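Long-range contacts in putative hyaluronoglucosaminidase (Clostridium perfringens, PDB 6PWI), which probably removes terminal N-acetylhexosamine sugars from glycans as a family 84 glycoside hydrolase, represented here by the catalytic part of a longer, probably secreted and cell-wall-attached protein: residues A[36-41]-A[442-447]; A[206-211]-A[437-442]; A[124-129]-A[173-178]. All blocks are in the same frame, centred on the assembly; numbering follows the deposited sequence.

In the fold
Near the N terminus, 36-41 leads into the mixed-sheet domain and meets 442-447 at the end of helix 433-444, so interaction 1 closes a loop of about 400 residues that holds both other contacts. Within it, interaction 3 closes first, pairing the ends of strands 127-133 and 165-175 just before the chain enters the barrel at strand 179-184. Interaction 2 follows in series, joining the approach to barrel strand 210-213 to helix 433-444. Interactions 1 and 2 share that helix and Tyr442, and Trp444 of interaction 1 also bonds Asp173 and Asp176 of interaction 3. Interaction 1 ties the N-terminal sheet domain to the barrel; interaction 2 lies within the barrel part, interaction 3 within the sheet domain.

Interaction 1: A[36-41]-A[442-447]; sequences IYPIPQ and YGWNRA
Pro38 and Ile39, in an irregular loop that enters Pro38 through a cis peptide bond, pass Trp444 and Asn445 where helix 433-444 gives out, with the CA atoms of Pro38 and Trp444 6.3 Å apart. The apolar part of the contact lies between Pro38 and Trp444, whose side chains cross at about a right angle; Pro38 CB comes to 3.5 Å from Trp444 CB. The Trp444 side chain leaves the helix with CG opposite the backbone N (chi1 -179°), laying CB, CG and CD1 against Pro38 while the six-membered ring runs off away from the loop; Ile39 O lies at the ring edge and NE1 bonds the Asp173 carboxylate. Asn445, the first residue to leave helical geometry, sends its amide back toward the loop. Its ND2 donates to Ile39 O over 2.7 Å in a fairly straight bond (159° at the hydrogen). The acceptor lies close to the plane of the Asn445 amide, while the donor stands above the Ile39 carbonyl plane. Asp448 also accepts from this ND2. Gln41 bends at chi2 and lays its amide on that of Asn445; the planes are stacked within 17° of parallel, and the side chains run in opposite directions. A single water joins their oxygens, donating to Gln41 OE1 at 2.8 Å and to Asn445 OD1 at 2.6 Å. Gln41 NE2 bonds Tyr174 O, and Asp441 OD1, one helical turn before Asn445, accepts from Ile39 N. The lead-in to the N-terminal domain is thus fastened to the helix after the eighth barrel strand. Between the two segments the polar chemistry is that of neutral amides, a carbonyl and a water; the carboxylates that join in come from neighbouring residues, so the direct grip probably depends little on ionisation.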
loop_
_atom_site.group_PDB
_atom_site.type_symbol
_atom_site.label_atom_id
_atom_site.label_comp_id
_atom_site.label_asym_id
_atom_site.label_seq_id
_atom_site.Cartn_x
_atom_site.Cartn_y
_atom_site.Cartn_z
ATOM N N ILE A 36 -2.501 -12.023 12.120
ATOM C CA ILE A 36 -3.426 -11.002 11.660
ATOM C C ILE A 36 -2.642 -9.738 11.314
ATOM O O ILE A 36 -1.896 -9.222 12.144
ATOM C CB ILE A 36 -4.496 -10.728 12.730
ATOM C CG1 ILE A 36 -5.317 -11.982 13.030
ATOM C CG2 ILE A 36 -5.384 -9.566 12.316
ATOM C CD1 ILE A 36 -6.056 -11.916 14.343
ATOM N N TYR A 37 -2.835 -9.250 10.081
ATOM C CA TYR A 37 -2.271 -7.984 9.639
ATOM C C TYR A 37 -3.399 -7.063 9.189
ATOM O O TYR A 37 -4.323 -7.510 8.515
ATOM C CB TYR A 37 -1.273 -8.201 8.498
ATOM C CG TYR A 37 0.105 -8.607 8.947
ATOM C CD1 TYR A 37 1.012 -7.657 9.390
ATOM C CD2 TYR A 37 0.498 -9.940 8.949
ATOM C CE1 TYR A 37 2.279 -8.022 9.817
ATOM C CE2 TYR A 37 1.760 -10.323 9.378
ATOM C CZ TYR A 37 2.654 -9.356 9.812
ATOM O OH TYR A 37 3.909 -9.699 10.233
ATOM N N PRO A 38 -3.361 -5.750 9.513
ATOM C CA PRO A 38 -2.296 -5.165 10.330
ATOM C C PRO A 38 -2.328 -5.734 11.745
ATOM O O PRO A 38 -3.340 -6.293 12.153
ATOM C CB PRO A 38 -2.665 -3.673 10.370
ATOM C CG PRO A 38 -3.524 -3.479 9.140
ATOM C CD PRO A 38 -4.342 -4.751 9.064
ATOM N N ILE A 39 -1.210 -5.590 12.469
ATOM C CA ILE A 39 -1.073 -6.122 13.816
ATOM C C ILE A 39 -2.106 -5.444 14.713
ATOM O O ILE A 39 -2.068 -4.228 14.892
ATOM C CB ILE A 39 0.357 -5.920 14.360
ATOM C CG1 ILE A 39 1.424 -6.545 13.452
ATOM C CG2 ILE A 39 0.455 -6.430 15.792
ATOM C CD1 ILE A 39 1.402 -8.059 13.407
ATOM N N PRO A 40 -3.043 -6.207 15.322
ATOM C CA PRO A 40 -4.092 -5.607 16.143
ATOM C C PRO A 40 -3.451 -4.906 17.334
ATOM O O PRO A 40 -2.401 -5.325 17.818
ATOM C CB PRO A 40 -4.919 -6.816 16.598
ATOM C CG PRO A 40 -4.615 -7.866 15.561
ATOM C CD PRO A 40 -3.144 -7.671 15.265
ATOM N N GLN A 41 -4.093 -3.829 17.789
ATOM C CA GLN A 41 -3.586 -3.079 18.921
ATOM C C GLN A 41 -3.545 -3.985 20.150
ATOM O O GLN A 41 -2.637 -3.865 20.969
ATOM C CB GLN A 41 -4.410 -1.813 19.141
ATOM C CG GLN A 41 -4.406 -0.877 17.942
ATOM C CD GLN A 41 -3.167 -0.023 17.800
ATOM O OE1 GLN A 41 -2.342 0.083 18.702
ATOM N NE2 GLN A 41 -3.036 0.618 16.650
ATOM N N TYR A 442 1.623 -0.363 8.815
ATOM C CA TYR A 442 2.196 0.771 9.518
ATOM C C TYR A 442 1.122 1.811 9.823
ATOM O O TYR A 442 1.106 2.389 10.906
ATOM C CB TYR A 442 3.335 1.383 8.701
ATOM C CG TYR A 442 3.919 2.655 9.265
ATOM C CD1 TYR A 442 4.616 2.661 10.465
ATOM C CD2 TYR A 442 3.791 3.858 8.592
ATOM C CE1 TYR A 442 5.167 3.824 10.983
ATOM C CE2 TYR A 442 4.344 5.029 9.088
ATOM C CZ TYR A 442 5.033 5.012 10.286
ATOM O OH TYR A 442 5.569 6.165 10.778
ATOM N N GLY A 443 0.235 2.053 8.854
ATOM C CA GLY A 443 -0.783 3.081 8.988
ATOM C C GLY A 443 -1.760 2.766 10.115
ATOM O O GLY A 443 -2.200 3.679 10.818
ATOM N N TRP A 444 -2.071 1.470 10.276
ATOM C CA TRP A 444 -3.022 0.999 11.271
ATOM C C TRP A 444 -2.388 0.988 12.665
ATOM O O TRP A 444 -2.938 1.585 13.595
ATOM C CB TRP A 444 -3.593 -0.375 10.892
ATOM C CG TRP A 444 -4.604 -0.883 11.878
ATOM C CD1 TRP A 444 -4.358 -1.648 12.979
ATOM C CD2 TRP A 444 -6.024 -0.644 11.869
ATOM N NE1 TRP A 444 -5.520 -1.902 13.656
ATOM C CE2 TRP A 444 -6.561 -1.301 13.001
ATOM C CE3 TRP A 444 -6.897 0.055 11.023
ATOM C CZ2 TRP A 444 -7.925 -1.275 13.304
ATOM C CZ3 TRP A 444 -8.243 0.085 11.325
ATOM C CH2 TRP A 444 -8.750 -0.575 12.449
ATOM N N ASN A 445 -1.234 0.310 12.785
ATOM C CA ASN A 445 -0.552 0.105 14.054
ATOM C C ASN A 445 0.910 0.515 13.909
ATOM O O ASN A 445 1.718 -0.269 13.418
ATOM C CB ASN A 445 -0.625 -1.363 14.494
ATOM C CG ASN A 445 -0.039 -1.627 15.868
ATOM O OD1 ASN A 445 0.833 -0.896 16.338
ATOM N ND2 ASN A 445 -0.506 -2.679 16.524
ATOM N N ARG A 446 1.244 1.722 14.383
ATOM C CA ARG A 446 2.562 2.292 14.169
ATOM C C ARG A 446 3.621 1.639 15.057
ATOM O O ARG A 446 4.657 1.209 14.560
ATOM C CB ARG A 446 2.534 3.810 14.338
ATOM C CG ARG A 446 2.090 4.543 13.085
ATOM C CD ARG A 446 1.853 5.985 13.469
ATOM N NE ARG A 446 0.784 6.630 12.727
ATOM C CZ ARG A 446 0.207 7.765 13.121
ATOM N NH1 ARG A 446 0.601 8.342 14.248
ATOM N NH2 ARG A 446 -0.758 8.314 12.395
ATOM N N ALA A 447 3.381 1.588 16.368
ATOM C CA ALA A 447 4.424 1.164 17.292
ATOM C C ALA A 447 4.844 -0.281 17.025
ATOM O O ALA A 447 6.024 -0.610 17.146
ATOM C CB ALA A 447 3.993 1.369 18.723
HETATM O O HOH W 1 0.450 0.323 18.658
#

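Interaction 2: A[206-211]-A[437-442]; sequences FKMNSY and FAIADY
Phe206 and Met208, on the approach to the second strand of the closed eight-stranded (beta/alpha)8 barrel, pack against Phe437, Ile439 and Ala440 of helix 433-444, which follows the eighth strand. From Phe206 the contact starts at CB, 3.8 Å from Ala440 CB. Further out, CD1 meets Phe437 CE1 and CD2 meets Phe437 CD1; CE1 comes nearest, 3.5 Å from Phe437 CE1, while CE2 faces Phe437 CD1. At the tip, CZ is met by the same Phe437 CE1 at 3.6 Å and, slightly farther off, by its CD1. The pair is T-shaped: the edge of Phe437 is turned to the face of Phe206, with centroids 4.8 Å apart and planes at 65°. Phe202 adds a second edge-to-face partner for Phe206.

Met208 fills in beside this pair. Its CG lies 3.8 Å from Ala440 CB, and a bend at the thioether (chi3 139°) carries CE against the backbone N of Ala440 and Ile439 CG2. Ala440 CB therefore meets both Phe206 and Met208. One water spans two backbone carbonyls of the contact, donating to Phe206 O and to Ala440 O at 2.9 Å each.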
loop_
_atom_site.group_PDB
_atom_site.type_symbol
_atom_site.label_atom_id
_atom_site.label_comp_id
_atom_site.label_asym_id
_atom_site.label_seq_id
_atom_site.Cartn_x
_atom_site.Cartn_y
_atom_site.Cartn_z
ATOM N N PHE A 206 -6.665 -5.336 4.202
ATOM C CA PHE A 206 -5.748 -4.898 5.247
ATOM C C PHE A 206 -6.201 -3.573 5.868
ATOM O O PHE A 206 -5.402 -2.847 6.457
ATOM C CB PHE A 206 -4.293 -4.997 4.772
ATOM C CG PHE A 206 -3.959 -6.364 4.234
ATOM C CD1 PHE A 206 -3.819 -7.452 5.088
ATOM C CD2 PHE A 206 -3.843 -6.578 2.866
ATOM C CE1 PHE A 206 -3.553 -8.717 4.584
ATOM C CE2 PHE A 206 -3.584 -7.845 2.364
ATOM C CZ PHE A 206 -3.441 -8.912 3.225
ATOM N N LYS A 207 -7.504 -3.286 5.751
ATOM C CA LYS A 207 -8.171 -2.224 6.495
ATOM C C LYS A 207 -7.787 -0.839 5.969
ATOM O O LYS A 207 -7.906 0.149 6.691
ATOM C CB LYS A 207 -7.893 -2.344 7.997
ATOM C CG LYS A 207 -8.264 -3.679 8.628
ATOM C CD LYS A 207 -8.224 -3.627 10.140
ATOM C CE LYS A 207 -8.744 -4.878 10.812
ATOM N NZ LYS A 207 -7.812 -6.016 10.648
ATOM N N MET A 208 -7.339 -0.764 4.709
ATOM C CA MET A 208 -7.126 0.519 4.058
ATOM C C MET A 208 -8.481 1.167 3.774
ATOM O O MET A 208 -9.474 0.464 3.592
ATOM C CB MET A 208 -6.338 0.356 2.754
ATOM C CG MET A 208 -4.859 0.128 2.995
ATOM S SD MET A 208 -3.876 0.118 1.476
ATOM C CE MET A 208 -2.433 1.042 1.999
ATOM N N ASN A 209 -8.517 2.507 3.737
ATOM C CA ASN A 209 -9.787 3.202 3.600
ATOM C C ASN A 209 -9.761 4.213 2.453
ATOM O O ASN A 209 -10.745 4.918 2.249
ATOM C CB ASN A 209 -10.276 3.783 4.936
ATOM C CG ASN A 209 -9.388 4.847 5.557
ATOM O OD1 ASN A 209 -8.470 5.370 4.924
ATOM N ND2 ASN A 209 -9.671 5.204 6.802
ATOM N N SER A 210 -8.654 4.278 1.696
ATOM C CA SER A 210 -8.447 5.381 0.770
ATOM C C SER A 210 -7.769 4.919 -0.513
ATOM O O SER A 210 -6.674 4.360 -0.474
ATOM C CB SER A 210 -7.623 6.464 1.411
ATOM O OG SER A 210 -8.333 7.067 2.477
ATOM N N TYR A 211 -8.421 5.190 -1.646
ATOM C CA TYR A 211 -7.743 5.198 -2.933
ATOM C C TYR A 211 -7.927 6.581 -3.544
ATOM O O TYR A 211 -9.030 6.927 -3.951
ATOM C CB TYR A 211 -8.263 4.095 -3.858
ATOM C CG TYR A 211 -7.917 4.274 -5.318
ATOM C CD1 TYR A 211 -6.678 4.760 -5.717
ATOM C CD2 TYR A 211 -8.822 3.935 -6.314
ATOM C CE1 TYR A 211 -6.357 4.924 -7.056
ATOM C CE2 TYR A 211 -8.518 4.094 -7.661
ATOM C CZ TYR A 211 -7.281 4.586 -8.033
ATOM O OH TYR A 211 -6.970 4.738 -9.351
ATOM N N PHE A 437 0.812 -3.347 1.435
ATOM C CA PHE A 437 0.826 -4.119 2.666
ATOM C C PHE A 437 1.558 -3.349 3.763
ATOM O O PHE A 437 1.066 -3.277 4.887
ATOM C CB PHE A 437 1.465 -5.487 2.438
ATOM C CG PHE A 437 1.210 -6.486 3.537
ATOM C CD1 PHE A 437 0.141 -7.369 3.459
ATOM C CD2 PHE A 437 2.041 -6.551 4.648
ATOM C CE1 PHE A 437 -0.081 -8.302 4.465
ATOM C CE2 PHE A 437 1.813 -7.480 5.655
ATOM C CZ PHE A 437 0.759 -8.362 5.558
ATOM N N ALA A 438 2.718 -2.763 3.422
ATOM C CA ALA A 438 3.546 -2.071 4.397
ATOM C C ALA A 438 2.796 -0.878 4.982
ATOM O O ALA A 438 2.662 -0.772 6.202
ATOM C CB ALA A 438 4.858 -1.661 3.786
ATOM N N ILE A 439 2.288 -0.009 4.101
ATOM C CA ILE A 439 1.581 1.204 4.496
ATOM C C ILE A 439 0.317 0.861 5.291
ATOM O O ILE A 439 -0.024 1.565 6.236
ATOM C CB ILE A 439 1.283 2.085 3.265
ATOM C CG1 ILE A 439 2.570 2.518 2.557
ATOM C CG2 ILE A 439 0.402 3.273 3.617
ATOM C CD1 ILE A 439 3.655 2.996 3.478
ATOM N N ALA A 440 -0.362 -0.227 4.913
ATOM C CA ALA A 440 -1.565 -0.659 5.601
ATOM C C ALA A 440 -1.233 -1.019 7.046
ATOM O O ALA A 440 -1.901 -0.550 7.966
ATOM C CB ALA A 440 -2.192 -1.820 4.874
ATOM N N ASP A 441 -0.200 -1.852 7.226
ATOM C CA ASP A 441 0.218 -2.330 8.530
ATOM C C ASP A 441 0.693 -1.146 9.371
ATOM O O ASP A 441 0.218 -0.935 10.485
ATOM C CB ASP A 441 1.294 -3.402 8.359
ATOM C CG ASP A 441 1.699 -4.133 9.631
ATOM O OD1 ASP A 441 0.971 -4.036 10.650
ATOM O OD2 ASP A 441 2.740 -4.816 9.586
ATOM N N TYR A 442 1.623 -0.363 8.815
ATOM C CA TYR A 442 2.196 0.771 9.518
ATOM C C TYR A 442 1.122 1.811 9.823
ATOM O O TYR A 442 1.106 2.389 10.906
ATOM C CB TYR A 442 3.335 1.383 8.701
ATOM C CG TYR A 442 3.919 2.655 9.265
ATOM C CD1 TYR A 442 4.616 2.661 10.465
ATOM C CD2 TYR A 442 3.791 3.858 8.592
ATOM C CE1 TYR A 442 5.167 3.824 10.983
ATOM C CE2 TYR A 442 4.344 5.029 9.088
ATOM C CZ TYR A 442 5.033 5.012 10.286
ATOM O OH TYR A 442 5.569 6.165 10.778
HETATM O O HOH W 2 -4.692 -0.189 7.226
#

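Interaction 3: A[124-129]-A[173-178]; sequences NHDAHV and DYSDGQ. With EDO (1,2-ethanediol), chain I.
His128 and Asp173 form the regular part of this contact, an antiparallel hydrogen-bonded pair that joins strands 127-133 and 165-175 in the mixed sheet of the N-terminal domain. Their main chains exchange two bonds, His128 N to Asp173 O and Asp173 N to His128 O, both 2.9 Å. The side chains lie side by side and point the same way, with Asp173 CB over the face of the imidazole in a CH-pi contact, 4.0 Å from the ring centroid. CG of His128 sits between its backbone N and carbonyl carbon (chi1 66°), which brings ND1 back along its own chain to donate to Asp126 O. That bond is 3.0 Å long, almost straight at 176°, and lies in the ring plane, so it fixes the tilt of the ring.

Toward the type II turn 124-127 the pairing becomes looser. Ser175 N still donates to His125 O at 2.8 Å, but a water takes up His125 N and reaches on to Ser175 O. Asn124 places ND2 over the centre of the Tyr174 ring, 3.3 Å from CD2, with amide and ring planes 43° apart. The exposed His125 ring has the carbonyl of Ser175 at its edge and makes a weak bond through ND1 to an ethanediol, probably from the crystallisation liquor, whose O2 accepts from Asp126 N. The Asp126 carboxylate is in a salt bridge with Arg180.

At the regular end, a water donates to Asp173 OD2 and bonds His128 NE2 at 2.8 Å. The in-plane ND1 bond implies a proton on that nitrogen, and the nearby Asp173 carboxylate would probably stabilise positive charge on the ring if His128 were doubly protonated.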
loop_
_atom_site.group_PDB
_atom_site.type_symbol
_atom_site.label_atom_id
_atom_site.label_comp_id
_atom_site.label_asym_id
_atom_site.label_seq_id
_atom_site.Cartn_x
_atom_site.Cartn_y
_atom_site.Cartn_z
ATOM N N ASN A 124 -11.061 6.101 19.935
ATOM C CA ASN A 124 -9.979 5.911 18.978
ATOM C C ASN A 124 -10.509 5.785 17.549
ATOM O O ASN A 124 -11.683 5.473 17.343
ATOM C CB ASN A 124 -9.144 4.677 19.319
ATOM C CG ASN A 124 -8.361 4.846 20.601
ATOM O OD1 ASN A 124 -8.017 5.963 20.971
ATOM N ND2 ASN A 124 -8.080 3.747 21.281
ATOM N N HIS A 125 -9.620 6.010 16.568
ATOM C CA HIS A 125 -9.961 5.883 15.160
ATOM C C HIS A 125 -10.316 4.436 14.822
ATOM O O HIS A 125 -9.589 3.511 15.194
ATOM C CB HIS A 125 -8.813 6.349 14.252
ATOM C CG HIS A 125 -8.356 7.752 14.466
ATOM N ND1 HIS A 125 -9.203 8.837 14.339
ATOM C CD2 HIS A 125 -7.134 8.251 14.760
ATOM C CE1 HIS A 125 -8.527 9.946 14.570
ATOM N NE2 HIS A 125 -7.256 9.612 14.835
ATOM N N ASP A 126 -11.441 4.264 14.112
ATOM C CA ASP A 126 -11.852 2.995 13.525
ATOM C C ASP A 126 -11.977 1.908 14.599
ATOM O O ASP A 126 -11.851 0.718 14.303
ATOM C CB ASP A 126 -10.931 2.601 12.362
ATOM C CG ASP A 126 -10.948 3.586 11.199
ATOM O OD1 ASP A 126 -12.049 4.066 10.853
ATOM O OD2 ASP A 126 -9.863 3.862 10.635
ATOM N N ALA A 127 -12.249 2.328 15.843
ATOM C CA ALA A 127 -12.212 1.432 16.989
ATOM C C ALA A 127 -13.287 0.355 16.863
ATOM O O ALA A 127 -14.422 0.644 16.482
ATOM C CB ALA A 127 -12.365 2.220 18.267
ATOM N N HIS A 128 -12.915 -0.885 17.198
ATOM C CA HIS A 128 -13.866 -1.980 17.189
ATOM C C HIS A 128 -13.348 -3.124 18.055
ATOM O O HIS A 128 -12.175 -3.157 18.413
ATOM C CB HIS A 128 -14.143 -2.445 15.752
ATOM C CG HIS A 128 -12.953 -3.051 15.085
ATOM N ND1 HIS A 128 -11.978 -2.284 14.474
ATOM C CD2 HIS A 128 -12.562 -4.338 14.951
ATOM C CE1 HIS A 128 -11.048 -3.075 13.981
ATOM N NE2 HIS A 128 -11.381 -4.342 14.257
ATOM N N VAL A 129 -14.245 -4.071 18.350
ATOM C CA VAL A 129 -13.975 -5.213 19.202
ATOM C C VAL A 129 -14.456 -6.466 18.483
ATOM O O VAL A 129 -15.538 -6.467 17.901
ATOM C CB VAL A 129 -14.700 -5.045 20.551
ATOM C CG1 VAL A 129 -14.719 -6.335 21.358
ATOM C CG2 VAL A 129 -14.123 -3.897 21.367
ATOM N N ASP A 173 -9.352 -3.409 18.950
ATOM C CA ASP A 173 -8.527 -2.871 17.880
ATOM C C ASP A 173 -8.922 -1.434 17.554
ATOM O O ASP A 173 -10.053 -1.009 17.792
ATOM C CB ASP A 173 -8.558 -3.774 16.647
ATOM C CG ASP A 173 -7.253 -3.788 15.868
ATOM O OD1 ASP A 173 -6.353 -2.966 16.190
ATOM O OD2 ASP A 173 -7.138 -4.618 14.947
ATOM N N TYR A 174 -7.953 -0.698 17.006
ATOM C CA TYR A 174 -8.173 0.645 16.498
ATOM C C TYR A 174 -6.998 1.050 15.609
ATOM O O TYR A 174 -5.976 0.369 15.576
ATOM C CB TYR A 174 -8.357 1.631 17.652
ATOM C CG TYR A 174 -7.138 1.802 18.520
ATOM C CD1 TYR A 174 -6.134 2.696 18.178
ATOM C CD2 TYR A 174 -6.998 1.071 19.692
ATOM C CE1 TYR A 174 -5.015 2.851 18.982
ATOM C CE2 TYR A 174 -5.890 1.219 20.510
ATOM C CZ TYR A 174 -4.895 2.110 20.150
ATOM O OH TYR A 174 -3.808 2.248 20.960
ATOM N N SER A 175 -7.158 2.169 14.898
ATOM C CA SER A 175 -6.138 2.654 13.990
ATOM C C SER A 175 -5.428 3.856 14.599
ATOM O O SER A 175 -6.067 4.731 15.176
ATOM C CB SER A 175 -6.720 3.012 12.655
ATOM O OG SER A 175 -5.697 3.458 11.774
ATOM N N ASP A 176 -4.100 3.883 14.439
ATOM C CA ASP A 176 -3.306 5.036 14.821
ATOM C C ASP A 176 -3.586 6.180 13.851
ATOM O O ASP A 176 -3.685 7.324 14.274
ATOM C CB ASP A 176 -1.823 4.682 14.935
ATOM C CG ASP A 176 -1.510 3.907 16.203
ATOM O OD1 ASP A 176 -2.009 4.324 17.277
ATOM O OD2 ASP A 176 -0.790 2.881 16.107
ATOM N N GLY A 177 -3.733 5.849 12.563
ATOM C CA GLY A 177 -3.941 6.845 11.525
ATOM C C GLY A 177 -5.406 6.947 11.104
ATOM O O GLY A 177 -6.109 5.940 11.043
ATOM N N GLN A 178 -5.838 8.180 10.811
ATOM C CA GLN A 178 -7.153 8.467 10.262
ATOM C C GLN A 178 -7.258 7.912 8.835
ATOM O O GLN A 178 -8.248 7.266 8.504
ATOM C CB GLN A 178 -7.432 9.967 10.387
ATOM C CG GLN A 178 -8.776 10.422 9.830
ATOM C CD GLN A 178 -8.907 11.923 9.675
ATOM O OE1 GLN A 178 -7.948 12.686 9.807
ATOM N NE2 GLN A 178 -10.115 12.370 9.371
HETATM C C1 EDO I . -12.782 9.253 13.465
HETATM O O1 EDO I . -12.573 9.013 14.841
HETATM C C2 EDO I . -12.854 7.973 12.730
HETATM O O2 EDO I . -13.143 6.895 13.601
HETATM O O HOH W 3 -6.872 6.396 17.474
HETATM O O HOH W 4 -10.495 6.829 10.702
HETATM O O HOH W 5 -9.396 -6.370 14.334
#